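Local coordinates for protein UlvanLyase-PL25 (Pseudoalteromonas sp. PLSV, PDB 5UAS) that cleaves ulvan, the sulfated cell-wall polysaccharide of green seaweeds, as a polysaccharide lyase of family 25 with a beta-propeller fold, at residues G35-I40 and I439-V444. Sequence-based numbering, arbitrary orientation.
Sequences GNPLAI and IKMYLV. With 83Y (3-O-sulfo-alpha-L-rhamnopyranose), chain C; GCD (4-deoxy-alpha-L-threo-hex-4-enopyranuronic acid), chain B.
The substrate-binding loop of this beta-propeller rests, through Pro37 and Leu38, on Ile439 and Met441 of strand 439-444, while Asn36 faces the bound sugars. Pro37, a compact apolar ring buried in the loop, lies across Ile439, its CG 3.7 Å from Ile439 CD1. With CG1 set beside its backbone N (chi1 -65°) and the chain then extended, Ile439 carries CD1 on to the carbonyl of Gly35, whose positive phi suits a residue without a side chain. Met441, flexible and bent at chi2 and chi3, lays SD against Pro37 CB (3.9 Å) and meets Leu38 tip to tip, Met441 CE 3.7 Å from Leu38 CD1; branched Leu38 and Ile439 suit this buried apolar interface. The amide of Asn36 spends both N-H groups: ND2 donates to O2 of the unsaturated uronate GCD (3.0 Å, nearly straight at 165°) and to sulfate oxygen O2S of the 3-sulfated rhamnose 83Y (3.1 Å, more bent), while OD1 accepts a hydrogen bond from Lys433 NZ. Replacing Asn36 by alanine is likely to cost uronate and sulfate this shared donor and Lys433 this acceptor. Strand 439-444 runs between strands 30-33 and 428-433; Ala431 of strand 428-433 and Tyr57 of strand 52-58, in the next sheet, also pack against Met441.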
ATOM      1  N   GLY A  35       6.301  -4.378  14.396  1.00 13.44           N
ATOM      2  CA  GLY A  35       5.706  -5.276  13.415  1.00 16.52           C
ATOM      3  C   GLY A  35       6.266  -5.006  12.032  1.00 16.05           C
ATOM      4  O   GLY A  35       7.482  -5.008  11.826  1.00 15.11           O
ATOM      5  N   ASN A  36       5.372  -4.840  11.050  1.00 14.98           N
ATOM      6  CA  ASN A  36       5.719  -4.272   9.758  1.00 14.18           C
ATOM      7  C   ASN A  36       5.289  -2.823   9.794  1.00 13.22           C
ATOM      8  O   ASN A  36       4.084  -2.562   9.784  1.00 13.65           O
ATOM      9  CB  ASN A  36       4.989  -4.996   8.632  1.00 14.57           C
ATOM     10  CG  ASN A  36       5.512  -6.391   8.397  1.00 18.88           C
ATOM     11  OD1 ASN A  36       6.713  -6.607   8.361  1.00 22.09           O
ATOM     12  ND2 ASN A  36       4.610  -7.348   8.224  1.00 14.96           N
ATOM     13  N   PRO A  37       6.199  -1.856   9.906  1.00 12.44           N
ATOM     14  CA  PRO A  37       5.745  -0.479  10.149  1.00 11.94           C
ATOM     15  C   PRO A  37       5.267   0.227   8.912  1.00 11.33           C
ATOM     16  O   PRO A  37       4.698   1.317   9.040  1.00 11.36           O
ATOM     17  CB  PRO A  37       6.994   0.225  10.713  1.00 14.21           C
ATOM     18  CG  PRO A  37       7.858  -0.919  11.307  1.00 14.07           C
ATOM     19  CD  PRO A  37       7.602  -2.073  10.326  1.00 14.04           C
ATOM     20  N   LEU A  38       5.519  -0.352   7.739  1.00 11.41           N
ATOM     21  CA  LEU A  38       5.202   0.221   6.435  1.00 12.84           C
ATOM     22  C   LEU A  38       4.802  -0.915   5.501  1.00 12.09           C
ATOM     23  O   LEU A  38       5.215  -2.064   5.682  1.00 11.72           O
ATOM     24  CB  LEU A  38       6.391   0.932   5.796  1.00 12.76           C
ATOM     25  CG  LEU A  38       7.121   2.061   6.554  1.00  9.83           C
ATOM     26  CD1 LEU A  38       8.553   2.290   5.984  1.00 14.57           C
ATOM     27  CD2 LEU A  38       6.301   3.308   6.476  1.00 13.27           C
ATOM     28  N   ALA A  39       4.071  -0.563   4.442  1.00 13.73           N
ATOM     29  CA  ALA A  39       3.774  -1.496   3.356  1.00 11.87           C
ATOM     30  C   ALA A  39       3.333  -0.673   2.153  1.00 12.96           C
ATOM     31  O   ALA A  39       2.898   0.469   2.280  1.00 11.41           O
ATOM     32  CB  ALA A  39       2.692  -2.535   3.728  1.00 12.61           C
ATOM     33  N   ILE A  40       3.480  -1.268   0.973  1.00 13.58           N
ATOM     34  CA  ILE A  40       3.118  -0.551  -0.245  1.00 10.17           C
ATOM     35  C   ILE A  40       1.611  -0.348  -0.326  1.00 10.64           C
ATOM     36  O   ILE A  40       1.145   0.656  -0.887  1.00 11.18           O
ATOM     37  CB  ILE A  40       3.682  -1.298  -1.463  1.00 10.48           C
ATOM     38  CG1 ILE A  40       5.200  -1.004  -1.590  1.00 12.53           C
ATOM     39  CG2 ILE A  40       2.898  -0.929  -2.748  1.00 15.88           C
ATOM     40  CD1 ILE A  40       5.935  -2.014  -2.447  1.00 11.97           C
ATOM     41  N   ILE A 439      11.954  -0.550  15.933  1.00 15.36           N
ATOM     42  CA  ILE A 439      12.377  -0.636  14.543  1.00 15.34           C
ATOM     43  C   ILE A 439      12.790   0.740  14.033  1.00 17.75           C
ATOM     44  O   ILE A 439      12.034   1.715  14.139  1.00 12.91           O
ATOM     45  CB  ILE A 439      11.249  -1.238  13.688  1.00 16.23           C
ATOM     46  CG1 ILE A 439      11.021  -2.690  14.126  1.00 15.05           C
ATOM     47  CG2 ILE A 439      11.574  -1.169  12.182  1.00 16.45           C
ATOM     48  CD1 ILE A 439       9.832  -3.324  13.380  1.00 15.18           C
ATOM     49  N   LYS A 440      14.012   0.827  13.491  1.00 15.33           N
ATOM     50  CA  LYS A 440      14.497   2.093  12.968  1.00 14.61           C
ATOM     51  C   LYS A 440      13.874   2.411  11.614  1.00 12.99           C
ATOM     52  O   LYS A 440      13.767   1.552  10.731  1.00 13.29           O
ATOM     53  CB  LYS A 440      16.027   2.101  12.879  1.00 14.46           C
ATOM     54  CG  LYS A 440      16.704   1.976  14.243  1.00 15.27           C
ATOM     55  CD  LYS A 440      18.233   1.978  14.061  1.00 17.87           C
ATOM     56  CE  LYS A 440      18.934   2.011  15.428  1.00 20.71           C
ATOM     57  NZ  LYS A 440      18.711   0.776  16.213  1.00 23.86           N
ATOM     58  N   MET A 441      13.500   3.678  11.470  1.00 12.36           N
ATOM     59  CA  MET A 441      12.734   4.224  10.354  1.00 12.84           C
ATOM     60  C   MET A 441      13.626   5.173   9.562  1.00 14.65           C
ATOM     61  O   MET A 441      14.252   6.067  10.143  1.00 14.97           O
ATOM     62  CB  MET A 441      11.512   4.972  10.886  1.00 13.10           C
ATOM     63  CG  MET A 441      10.633   4.136  11.809  1.00 14.44           C
ATOM     64  SD  MET A 441      10.019   2.632  10.953  1.00 14.07           S
ATOM     65  CE  MET A 441       9.307   3.284   9.452  1.00 12.23           C
ATOM     66  N   TYR A 442      13.656   5.001   8.237  1.00 13.04           N
ATOM     67  CA  TYR A 442      14.532   5.751   7.344  1.00 11.43           C
ATOM     68  C   TYR A 442      13.744   6.391   6.209  1.00 12.25           C
ATOM     69  O   TYR A 442      12.875   5.760   5.605  1.00 13.90           O
ATOM     70  CB  TYR A 442      15.646   4.844   6.723  1.00 12.00           C
ATOM     71  CG  TYR A 442      16.525   4.101   7.719  1.00 13.93           C
ATOM     72  CD1 TYR A 442      16.042   3.010   8.439  1.00 14.80           C
ATOM     73  CD2 TYR A 442      17.867   4.471   7.903  1.00 14.71           C
ATOM     74  CE1 TYR A 442      16.856   2.329   9.350  1.00 15.62           C
ATOM     75  CE2 TYR A 442      18.684   3.802   8.803  1.00 15.05           C
ATOM     76  CZ  TYR A 442      18.178   2.733   9.514  1.00 16.61           C
ATOM     77  OH  TYR A 442      19.015   2.069  10.393  1.00 19.09           O
ATOM     78  N   LEU A 443      14.107   7.623   5.878  1.00 14.13           N
ATOM     79  CA  LEU A 443      13.604   8.301   4.685  1.00 13.35           C
ATOM     80  C   LEU A 443      14.756   8.349   3.699  1.00 15.49           C
ATOM     81  O   LEU A 443      15.801   8.916   4.015  1.00 16.26           O
ATOM     82  CB  LEU A 443      13.112   9.702   5.035  1.00 12.00           C
ATOM     83  CG  LEU A 443      12.671  10.598   3.876  1.00 12.58           C
ATOM     84  CD1 LEU A 443      11.481   9.923   3.183  1.00 12.78           C
ATOM     85  CD2 LEU A 443      12.335  11.986   4.367  1.00 15.16           C
ATOM     86  N   VAL A 444      14.599   7.714   2.529  1.00 14.56           N
ATOM     87  CA  VAL A 444      15.712   7.583   1.594  1.00 15.00           C
ATOM     88  C   VAL A 444      15.374   8.290   0.294  1.00 16.76           C
ATOM     89  O   VAL A 444      14.205   8.418  -0.086  1.00 18.00           O
ATOM     90  CB  VAL A 444      16.091   6.115   1.308  1.00 13.89           C
ATOM     91  CG1 VAL A 444      16.464   5.406   2.585  1.00 11.88           C
ATOM     92  CG2 VAL A 444      14.946   5.386   0.612  1.00 12.28           C
TER
HETATM   93  C1  83Y C   3      -1.891  -9.500   4.254  1.00 15.95           C
HETATM   94  C2  83Y C   3      -0.976  -8.350   4.640  1.00 14.23           C
HETATM   95  C3  83Y C   3       0.123  -8.820   5.612  1.00 16.14           C
HETATM   96  C4  83Y C   3       0.871 -10.060   5.110  1.00 15.40           C
HETATM   97  C5  83Y C   3      -0.122 -11.113   4.655  1.00 14.65           C
HETATM   98  C6  83Y C   3       0.613 -12.260   3.958  1.00 14.76           C
HETATM   99  O1S 83Y C   3       1.897  -5.731   6.846  1.00 13.90           O
HETATM  100  O2  83Y C   3      -0.402  -7.818   3.474  1.00 13.96           O
HETATM  101  O2S 83Y C   3       1.580  -7.823   8.175  1.00 17.85           O
HETATM  102  O3  83Y C   3       1.025  -7.749   5.799  1.00 14.60           O
HETATM  103  O3S 83Y C   3      -0.288  -6.491   7.424  1.00 16.99           O
HETATM  104  O5  83Y C   3      -1.126 -10.597   3.776  1.00 16.30           O
HETATM  105  S   83Y C   3       1.076  -6.923   7.120  1.00 16.64           S
HETATM  106  O4  83Y C   3       1.637 -10.653   6.180  1.00 16.28           O
HETATM  107  C1  GCD B   4       3.023 -10.287   6.113  1.00 16.24           C
HETATM  108  C2  GCD B   4       3.658 -10.587   7.467  1.00 21.24           C
HETATM  109  C3  GCD B   4       3.454 -12.065   7.792  1.00 24.53           C
HETATM  110  C4  GCD B   4       3.829 -12.923   6.615  1.00 20.92           C
HETATM  111  C5  GCD B   4       3.921 -12.435   5.372  1.00 18.91           C
HETATM  112  C6  GCD B   4       4.342 -13.306   4.279  1.00 24.90           C
HETATM  113  O2  GCD B   4       5.056 -10.250   7.456  1.00 20.84           O
HETATM  114  O3  GCD B   4       2.098 -12.361   8.144  1.00 30.77           O
HETATM  115  O5  GCD B   4       3.661 -11.037   5.078  1.00 17.35           O
HETATM  116  O6A GCD B   4       4.664 -14.488   4.529  1.00 26.99           O
HETATM  117  O6B GCD B   4       4.395 -12.842   3.125  1.00 26.11           O